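Local coordinates for protein glucoamylase (Thermoanaerobacterium thermosaccharolyticum, PDB 1LF6) that hydrolyses alpha-1,4-linked glucans, probably releasing beta-D-glucose stepwise from their non-reducing ends, and as a family 15 glycoside hydrolase is likely to be comparatively active on isomaltose, at residues 32-38 / 55-61; 37-41 / 105-109; 280-284 / 302-307. One frame throughout, in Å; residues are numbered along the deposited sequence.

Contact 1. Residues 32-38 / 55-61; sequences WASAQKQ and ANGAISE
Lys-37 and Glu-61 meet at about a right angle, the ammonium group running into the carboxylate on the syn side of OE1. In this short salt bridge Lys-37 NZ lies 2.6 Å from Glu-61 OE1. Lys-37 NZ is gripped further by Ser-34 O at 2.8 Å and, weakly, by Ser-60 OG. The lysine chain bends once beyond CB, at chi2 (-58°), which carries NZ back across the 32-38 loop to these oxygens; on the way CD passes the methyl of Ala-55. The other carboxylate oxygen, OE2, takes the backbone N-H of Ala-33, also from the syn side but 34° out of the carboxylate plane. Both oxygens of Glu-61 are thus held, which fixes the rotation of the group. The indole of Trp-32 lies obliquely against this acid, its plane 38° from that of the carboxylate, with Trp-32 CE3 3.8 Å from Glu-61 CG. At the far end the outer part of the Gln-38 chain is stretched out, and Gln-38 OE1 receives the N-H of Gly-57 N at 2.7 Å, within the type I' turn of Ala-55 to Ala-58. A water joins Gln-36 O to Asn-56 N.

Ser-60 OG has its stronger partner in Thr-53 of strand 51-55, hairpin partner of strand 58-63. The 32-38 loop thus packs on this hairpin, while Gln-36 and Ser-34 bond Asn-629 and Asp-647 of the family 15 region. Ser-34 lies about 8 Å, side chain to side chain, from Trp-325, which probably binds substrate, and Trp-32 rests on Ala-70 of strand 70-80.

Contact 2. Residues 37-41 / 105-109; sequences KQGVG and LGYKL
Tyr-107 makes the polar link of this contact: its hydroxyl donates to the carbonyl oxygen of Val-40, with 2.9 Å between Tyr-107 OH and Val-40 O. The acceptor lies at the ring edge, in the plane of the phenol, whereas the hydroxyl approaches the carbonyl at a C=O...O angle of 130° and 24° away from the carbonyl plane. Val-40 N is also close to Tyr-107 OH, at 3.1 Å. With CG of the tyrosine anti to its carbonyl carbon (chi1 -57°), the ring projects from strand 107-113 toward the backbone of strand 39-42.

Van der Waals packing accounts for the rest. The ring meets backbone at Gly-39, whose CA lies 3.5 Å from Tyr-107 CZ; a beta carbon on this glycine would clash with ring atom CE1. Gly-41 is similarly pressed, since a side chain would run into the carbonyl oxygen of Leu-105. Leu-105 itself spreads its branches beside Val-40 O, with Leu-105 CD1 at 3.7 Å from it, and its CB approaches Gly-41 CA. Farther along, Leu-109 crosses the end of Gln-38 at a slant, CD2 touching the amide whose OE1 is engaged by Gly-57 N. A phenylalanine in place of Tyr-107 would probably keep much of the ring packing but leave the buried carbonyl of Val-40 without its hydroxyl donor.

Strands 51-55 and 93-99 add Phe-52, Leu-54, Val-97 and Lys-99 around the tyrosine. Strands 39-42 and 107-113 belong to different antiparallel sheets, so side chains of one sheet pack on the backbone of the edge strand of the other, as in a beta sandwich and consistent with the super beta sandwich of this bacterial glucoamylase.

Contact 3. Residues 280-284 / 302-307; sequences WTKYC and MMILKA
The axes of helix segments 280-284 and 302-306 come within 11.0 Å at closest and cross steeply at 112°, with Cys-284 CA and Met-303 CA, 7.5 Å apart, the nearest such pair. This wide crossing, filled by long side chains, brings helix 269-284, the second after the last strand of the beta sandwich, against helix 296-306, which falls within the family 15 catalytic region built as an (alpha/alpha) barrel.

Met-303 reaches in between Trp-280 and Cys-284. Its chain runs out extended through chi2 and turns only at chi3, bringing the sulfur up to the other helix; the placing of the terminal methyl is doubtful. Met-303 SD lies 5.0 Å from the centroid of the six-membered ring of Trp-280, 40° off the normal, an oblique Met-aromatic contact. Met-303 SD is also 3.6 Å from Cys-284 SG. The outer part of the indole continues toward the end of the second helix, where Trp-280 CH2 lies 4.0 Å from Ala-307 CB and Lys-306 CB comes up to the indole edge-on.

The phenol of Tyr-283 swings across to Lys-306 because CG lies opposite the backbone N (chi1 171°). Lys-306 CG is placed over one face of the ring, an apparent CH-pi contact whose closeness is doubtful as modelled. The lysine chain bends at chi2, and its ammonium group ends too far from the ring for more than a weak cation-pi attraction. The polar ends of both aromatics are tied beyond the two segments: Trp-280 NE1 donates to Thr-42 O, and Tyr-283 OH bonds Asp-357. Phe-352 of helix 342-355 also packs on Tyr-283. Beside that hydroxyl, the bent chain of Met-302 brings Met-302 CE to 4.0 Å from Tyr-283 OH.

Overall arrangement
From the N terminus, the chain first closes a short loop in contact 1, where residues 32-38 meet the turn and strand at 55-61 across 16 intervening residues. Contact 2 starts from the same stretch, sharing Lys-37 and Gln-38, but spans 63 residues to reach 105-109, so its longer loop takes in residues 55-61; it joins the two sheets of the N-terminal domain. Contact 3 follows in series, closing a loop of 17 residues between two helices and linking that domain to the catalytic helices. Contacts 1 and 2 touch at Gly-57 and Leu-109, contacts 2 and 3 through Leu-105 against Met-303 and Trp-280, whereas contacts 1 and 3 stay about 8 Å apart at their nearest atoms.

Contact 1. Residues 32-38 / 55-61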
loop_
_atom_site.group_PDB
_atom_site.type_symbol
_atom_site.label_atom_id
_atom_site.label_comp_id
_atom_site.label_asym_id
_atom_site.label_seq_id
_atom_site.Cartn_x
_atom_site.Cartn_y
_atom_site.Cartn_z
ATOM N N TRP A 32 -7.658 12.257 -6.584
ATOM C CA TRP A 32 -6.742 11.164 -6.985
ATOM C C TRP A 32 -7.552 10.038 -7.582
ATOM O O TRP A 32 -8.777 10.015 -7.564
ATOM C CB TRP A 32 -5.914 10.736 -5.785
ATOM C CG TRP A 32 -4.940 11.801 -5.326
ATOM C CD1 TRP A 32 -5.189 12.647 -4.269
ATOM C CD2 TRP A 32 -3.719 12.209 -5.917
ATOM N NE1 TRP A 32 -4.143 13.523 -4.141
ATOM C CE2 TRP A 32 -3.222 13.276 -5.131
ATOM C CE3 TRP A 32 -2.965 11.748 -7.001
ATOM C CZ2 TRP A 32 -2.020 13.907 -5.424
ATOM C CZ3 TRP A 32 -1.768 12.370 -7.279
ATOM C CH2 TRP A 32 -1.311 13.438 -6.495
ATOM N N ALA A 33 -6.839 9.032 -8.066
ATOM C CA ALA A 33 -7.457 7.843 -8.645
ATOM C C ALA A 33 -7.929 6.837 -7.597
ATOM O O ALA A 33 -7.535 6.893 -6.433
ATOM C CB ALA A 33 -6.474 7.164 -9.606
ATOM N N SER A 34 -8.781 5.913 -8.030
ATOM C CA SER A 34 -9.300 4.875 -7.155
ATOM C C SER A 34 -8.128 4.146 -6.500
ATOM O O SER A 34 -7.125 3.846 -7.158
ATOM C CB SER A 34 -10.137 3.880 -7.958
ATOM O OG SER A 34 -10.496 2.765 -7.167
ATOM N N ALA A 35 -8.263 3.859 -5.208
ATOM C CA ALA A 35 -7.217 3.177 -4.456
ATOM C C ALA A 35 -7.148 1.672 -4.730
ATOM O O ALA A 35 -6.206 1.003 -4.297
ATOM C CB ALA A 35 -7.397 3.432 -2.961
ATOM N N GLN A 36 -8.147 1.138 -5.427
ATOM C CA GLN A 36 -8.159 -0.283 -5.782
ATOM C C GLN A 36 -7.233 -0.403 -6.992
ATOM O O GLN A 36 -7.528 0.114 -8.075
ATOM C CB GLN A 36 -9.587 -0.739 -6.126
ATOM C CG GLN A 36 -9.683 -1.986 -7.000
ATOM C CD GLN A 36 -9.121 -3.255 -6.353
ATOM O OE1 GLN A 36 -9.055 -4.298 -7.002
ATOM N NE2 GLN A 36 -8.717 -3.173 -5.080
ATOM N N LYS A 37 -6.104 -1.076 -6.800
ATOM C CA LYS A 37 -5.127 -1.205 -7.866
ATOM C C LYS A 37 -5.060 -2.567 -8.532
ATOM O O LYS A 37 -5.125 -3.603 -7.871
ATOM C CB LYS A 37 -3.734 -0.834 -7.337
ATOM C CG LYS A 37 -3.659 0.534 -6.679
ATOM C CD LYS A 37 -4.097 1.639 -7.627
ATOM C CE LYS A 37 -3.921 3.005 -6.988
ATOM N NZ LYS A 37 -4.440 4.106 -7.858
ATOM N N GLN A 38 -4.919 -2.546 -9.853
ATOM C CA GLN A 38 -4.801 -3.766 -10.651
ATOM C C GLN A 38 -3.356 -4.221 -10.595
ATOM O O GLN A 38 -3.049 -5.387 -10.840
ATOM C CB GLN A 38 -5.177 -3.488 -12.108
ATOM C CG GLN A 38 -6.660 -3.338 -12.363
ATOM C CD GLN A 38 -6.939 -2.915 -13.786
ATOM O OE1 GLN A 38 -6.560 -1.821 -14.199
ATOM N NE2 GLN A 38 -7.596 -3.780 -14.548
ATOM N N ALA A 55 -4.993 1.143 -12.358
ATOM C CA ALA A 55 -6.362 1.133 -11.855
ATOM C C ALA A 55 -7.325 1.426 -13.001
ATOM O O ALA A 55 -7.044 2.266 -13.859
ATOM C CB ALA A 55 -6.526 2.180 -10.747
ATOM N N ASN A 56 -8.446 0.712 -13.021
ATOM C CA ASN A 56 -9.461 0.901 -14.047
ATOM C C ASN A 56 -8.913 0.834 -15.470
ATOM O O ASN A 56 -9.310 1.614 -16.335
ATOM C CB ASN A 56 -10.171 2.239 -13.812
ATOM C CG ASN A 56 -10.937 2.263 -12.499
ATOM O OD1 ASN A 56 -11.028 3.295 -11.835
ATOM N ND2 ASN A 56 -11.496 1.122 -12.124
ATOM N N GLY A 57 -7.991 -0.097 -15.697
ATOM C CA GLY A 57 -7.420 -0.279 -17.018
ATOM C C GLY A 57 -6.407 0.750 -17.466
ATOM O O GLY A 57 -6.030 0.786 -18.637
ATOM N N ALA A 58 -5.941 1.584 -16.547
ATOM C CA ALA A 58 -4.973 2.599 -16.926
ATOM C C ALA A 58 -3.996 2.946 -15.819
ATOM O O ALA A 58 -4.245 2.706 -14.635
ATOM C CB ALA A 58 -5.699 3.860 -17.387
ATOM N N ILE A 59 -2.870 3.504 -16.228
ATOM C CA ILE A 59 -1.852 3.927 -15.292
ATOM C C ILE A 59 -2.482 4.985 -14.390
ATOM O O ILE A 59 -3.105 5.930 -14.876
ATOM C CB ILE A 59 -0.656 4.541 -16.047
ATOM C CG1 ILE A 59 0.134 3.428 -16.741
ATOM C CG2 ILE A 59 0.208 5.362 -15.103
ATOM C CD1 ILE A 59 1.172 3.925 -17.732
ATOM N N SER A 60 -2.357 4.807 -13.080
ATOM C CA SER A 60 -2.894 5.784 -12.145
ATOM C C SER A 60 -1.706 6.574 -11.589
ATOM O O SER A 60 -0.915 7.119 -12.361
ATOM C CB SER A 60 -3.688 5.086 -11.030
ATOM O OG SER A 60 -3.012 3.950 -10.518
ATOM N N GLU A 61 -1.559 6.635 -10.272
ATOM C CA GLU A 61 -0.446 7.381 -9.691
ATOM C C GLU A 61 0.932 6.853 -10.097
ATOM O O GLU A 61 1.146 5.642 -10.204
ATOM C CB GLU A 61 -0.517 7.381 -8.159
ATOM C CG GLU A 61 -1.641 8.199 -7.549
ATOM C CD GLU A 61 -2.932 7.417 -7.399
ATOM O OE1 GLU A 61 -2.915 6.194 -7.618
ATOM O OE2 GLU A 61 -3.963 8.033 -7.051
HETATM O O HOH W 1 -8.784 -1.148 -10.765
#

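Contact 2. Residues 37-41 / 105-109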
loop_
_atom_site.group_PDB
_atom_site.type_symbol
_atom_site.label_atom_id
_atom_site.label_comp_id
_atom_site.label_asym_id
_atom_site.label_seq_id
_atom_site.Cartn_x
_atom_site.Cartn_y
_atom_site.Cartn_z
ATOM N N LYS A 37 -6.104 -1.076 -6.800
ATOM C CA LYS A 37 -5.127 -1.205 -7.866
ATOM C C LYS A 37 -5.060 -2.567 -8.532
ATOM O O LYS A 37 -5.125 -3.603 -7.871
ATOM C CB LYS A 37 -3.734 -0.834 -7.337
ATOM C CG LYS A 37 -3.659 0.534 -6.679
ATOM C CD LYS A 37 -4.097 1.639 -7.627
ATOM C CE LYS A 37 -3.921 3.005 -6.988
ATOM N NZ LYS A 37 -4.440 4.106 -7.858
ATOM N N GLN A 38 -4.919 -2.546 -9.853
ATOM C CA GLN A 38 -4.801 -3.766 -10.651
ATOM C C GLN A 38 -3.356 -4.221 -10.595
ATOM O O GLN A 38 -3.049 -5.387 -10.840
ATOM C CB GLN A 38 -5.177 -3.488 -12.108
ATOM C CG GLN A 38 -6.660 -3.338 -12.363
ATOM C CD GLN A 38 -6.939 -2.915 -13.786
ATOM O OE1 GLN A 38 -6.560 -1.821 -14.199
ATOM N NE2 GLN A 38 -7.596 -3.780 -14.548
ATOM N N GLY A 39 -2.469 -3.286 -10.272
ATOM C CA GLY A 39 -1.059 -3.615 -10.184
ATOM C C GLY A 39 -0.204 -2.456 -9.722
ATOM O O GLY A 39 -0.631 -1.299 -9.756
ATOM N N VAL A 40 1.001 -2.779 -9.271
ATOM C CA VAL A 40 1.956 -1.783 -8.819
ATOM C C VAL A 40 3.328 -2.279 -9.248
ATOM O O VAL A 40 3.550 -3.485 -9.337
ATOM C CB VAL A 40 1.925 -1.599 -7.280
ATOM C CG1 VAL A 40 0.533 -1.174 -6.837
ATOM C CG2 VAL A 40 2.344 -2.894 -6.581
ATOM N N GLY A 41 4.247 -1.361 -9.531
ATOM C CA GLY A 41 5.565 -1.798 -9.949
ATOM C C GLY A 41 6.660 -0.756 -9.904
ATOM O O GLY A 41 6.417 0.431 -9.716
ATOM N N LEU A 105 6.988 -7.780 -11.843
ATOM C CA LEU A 105 5.909 -6.815 -11.666
ATOM C C LEU A 105 5.690 -6.001 -12.938
ATOM O O LEU A 105 5.622 -4.770 -12.909
ATOM C CB LEU A 105 6.199 -5.893 -10.475
ATOM C CG LEU A 105 6.117 -6.544 -9.088
ATOM C CD1 LEU A 105 6.338 -5.498 -8.007
ATOM C CD2 LEU A 105 4.757 -7.196 -8.907
ATOM N N GLY A 106 5.603 -6.716 -14.056
ATOM C CA GLY A 106 5.361 -6.094 -15.343
ATOM C C GLY A 106 3.934 -6.478 -15.674
ATOM O O GLY A 106 3.520 -7.598 -15.388
ATOM N N TYR A 107 3.176 -5.576 -16.281
ATOM C CA TYR A 107 1.782 -5.882 -16.569
ATOM C C TYR A 107 1.298 -5.696 -17.997
ATOM O O TYR A 107 1.788 -4.849 -18.751
ATOM C CB TYR A 107 0.873 -5.048 -15.662
ATOM C CG TYR A 107 1.118 -5.235 -14.184
ATOM C CD1 TYR A 107 0.315 -6.082 -13.424
ATOM C CD2 TYR A 107 2.140 -4.543 -13.541
ATOM C CE1 TYR A 107 0.522 -6.229 -12.055
ATOM C CE2 TYR A 107 2.359 -4.683 -12.176
ATOM C CZ TYR A 107 1.545 -5.527 -11.439
ATOM O OH TYR A 107 1.766 -5.667 -10.087
ATOM N N LYS A 108 0.298 -6.502 -18.332
ATOM C CA LYS A 108 -0.358 -6.466 -19.623
ATOM C C LYS A 108 -1.824 -6.186 -19.324
ATOM O O LYS A 108 -2.436 -6.850 -18.484
ATOM C CB LYS A 108 -0.236 -7.811 -20.341
ATOM C CG LYS A 108 -0.990 -7.863 -21.666
ATOM C CD LYS A 108 -0.895 -9.244 -22.305
ATOM C CE LYS A 108 -1.660 -9.295 -23.609
ATOM N NZ LYS A 108 -1.632 -10.660 -24.205
ATOM N N LEU A 109 -2.378 -5.190 -19.997
ATOM C CA LEU A 109 -3.780 -4.837 -19.802
ATOM C C LEU A 109 -4.527 -4.957 -21.120
ATOM O O LEU A 109 -4.042 -4.522 -22.165
ATOM C CB LEU A 109 -3.900 -3.401 -19.284
ATOM C CG LEU A 109 -3.460 -3.112 -17.846
ATOM C CD1 LEU A 109 -3.369 -1.604 -17.629
ATOM C CD2 LEU A 109 -4.444 -3.739 -16.881
#

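Contact 3. Residues 280-284 / 302-307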
loop_
_atom_site.group_PDB
_atom_site.type_symbol
_atom_site.label_atom_id
_atom_site.label_comp_id
_atom_site.label_asym_id
_atom_site.label_seq_id
_atom_site.Cartn_x
_atom_site.Cartn_y
_atom_site.Cartn_z
ATOM N N TRP A 280 13.594 -8.746 -11.759
ATOM C CA TRP A 280 12.585 -9.184 -10.805
ATOM C C TRP A 280 12.620 -10.695 -10.598
ATOM O O TRP A 280 12.409 -11.179 -9.487
ATOM C CB TRP A 280 11.192 -8.759 -11.282
ATOM C CG TRP A 280 10.793 -7.407 -10.788
ATOM C CD1 TRP A 280 10.482 -6.312 -11.542
ATOM C CD2 TRP A 280 10.694 -6.995 -9.420
ATOM N NE1 TRP A 280 10.197 -5.241 -10.730
ATOM C CE2 TRP A 280 10.319 -5.633 -9.420
ATOM C CE3 TRP A 280 10.886 -7.645 -8.192
ATOM C CZ2 TRP A 280 10.132 -4.907 -8.239
ATOM C CZ3 TRP A 280 10.702 -6.927 -7.019
ATOM C CH2 TRP A 280 10.328 -5.570 -7.051
ATOM N N THR A 281 12.875 -11.432 -11.673
ATOM C CA THR A 281 12.937 -12.886 -11.608
ATOM C C THR A 281 14.119 -13.295 -10.740
ATOM O O THR A 281 14.022 -14.213 -9.926
ATOM C CB THR A 281 13.092 -13.491 -13.017
ATOM O OG1 THR A 281 12.019 -13.034 -13.846
ATOM C CG2 THR A 281 13.046 -15.010 -12.959
ATOM N N LYS A 282 15.232 -12.591 -10.912
ATOM C CA LYS A 282 16.441 -12.851 -10.142
ATOM C C LYS A 282 16.136 -12.761 -8.648
ATOM O O LYS A 282 16.594 -13.584 -7.848
ATOM C CB LYS A 282 17.509 -11.820 -10.505
ATOM C CG LYS A 282 18.783 -11.935 -9.695
ATOM C CD LYS A 282 19.729 -10.797 -10.020
ATOM C CE LYS A 282 21.030 -10.931 -9.253
ATOM N NZ LYS A 282 21.980 -9.844 -9.621
ATOM N N TYR A 283 15.366 -11.747 -8.273
ATOM C CA TYR A 283 15.003 -11.566 -6.877
ATOM C C TYR A 283 14.111 -12.691 -6.376
ATOM O O TYR A 283 14.347 -13.229 -5.299
ATOM C CB TYR A 283 14.293 -10.229 -6.663
ATOM C CG TYR A 283 13.716 -10.108 -5.272
ATOM C CD1 TYR A 283 12.335 -10.140 -5.059
ATOM C CD2 TYR A 283 14.552 -10.003 -4.161
ATOM C CE1 TYR A 283 11.804 -10.068 -3.765
ATOM C CE2 TYR A 283 14.034 -9.933 -2.868
ATOM C CZ TYR A 283 12.661 -9.964 -2.677
ATOM O OH TYR A 283 12.151 -9.874 -1.403
ATOM N N CYS A 284 13.092 -13.048 -7.151
ATOM C CA CYS A 284 12.183 -14.114 -6.743
ATOM C C CYS A 284 12.917 -15.425 -6.514
ATOM O O CYS A 284 12.626 -16.149 -5.559
ATOM C CB CYS A 284 11.088 -14.331 -7.789
ATOM S SG CYS A 284 9.873 -13.004 -7.880
ATOM N N MET A 302 5.600 -10.921 -2.267
ATOM C CA MET A 302 6.976 -10.554 -1.958
ATOM C C MET A 302 7.541 -9.447 -2.850
ATOM O O MET A 302 8.335 -8.627 -2.391
ATOM C CB MET A 302 7.882 -11.790 -1.999
ATOM C CG MET A 302 7.619 -12.794 -0.872
ATOM S SD MET A 302 7.521 -12.030 0.762
ATOM C CE MET A 302 9.116 -11.195 0.867
ATOM N N MET A 303 7.138 -9.413 -4.116
ATOM C CA MET A 303 7.624 -8.374 -5.020
ATOM C C MET A 303 6.987 -7.044 -4.628
ATOM O O MET A 303 7.653 -6.001 -4.600
ATOM C CB MET A 303 7.268 -8.708 -6.471
ATOM C CG MET A 303 7.866 -10.021 -6.958
ATOM S SD MET A 303 7.665 -10.315 -8.727
ATOM C CE MET A 303 9.267 -10.083 -9.247
ATOM N N ILE A 304 5.692 -7.087 -4.329
ATOM C CA ILE A 304 4.972 -5.888 -3.926
ATOM C C ILE A 304 5.648 -5.284 -2.698
ATOM O O ILE A 304 5.863 -4.074 -2.638
ATOM C CB ILE A 304 3.484 -6.198 -3.609
ATOM C CG1 ILE A 304 2.737 -6.508 -4.903
ATOM C CG2 ILE A 304 2.836 -5.016 -2.880
ATOM C CD1 ILE A 304 1.287 -6.886 -4.693
ATOM N N LEU A 305 5.999 -6.123 -1.725
ATOM C CA LEU A 305 6.662 -5.632 -0.518
ATOM C C LEU A 305 8.015 -5.052 -0.905
ATOM O O LEU A 305 8.375 -3.945 -0.509
ATOM C CB LEU A 305 6.850 -6.768 0.497
ATOM C CG LEU A 305 5.564 -7.394 1.047
ATOM C CD1 LEU A 305 5.914 -8.455 2.077
ATOM C CD2 LEU A 305 4.674 -6.309 1.671
ATOM N N LYS A 306 8.758 -5.815 -1.699
ATOM C CA LYS A 306 10.072 -5.395 -2.157
ATOM C C LYS A 306 9.979 -4.041 -2.857
ATOM O O LYS A 306 10.848 -3.189 -2.703
ATOM C CB LYS A 306 10.629 -6.441 -3.123
ATOM C CG LYS A 306 12.032 -6.886 -2.798
ATOM C CD LYS A 306 13.012 -5.765 -2.979
ATOM C CE LYS A 306 14.407 -6.161 -2.519
ATOM N NZ LYS A 306 15.324 -5.030 -2.778
ATOM N N ALA A 307 8.912 -3.855 -3.626
ATOM C CA ALA A 307 8.692 -2.617 -4.367
ATOM C C ALA A 307 8.117 -1.480 -3.519
ATOM O O ALA A 307 7.869 -0.388 -4.038
ATOM C CB ALA A 307 7.769 -2.890 -5.551
#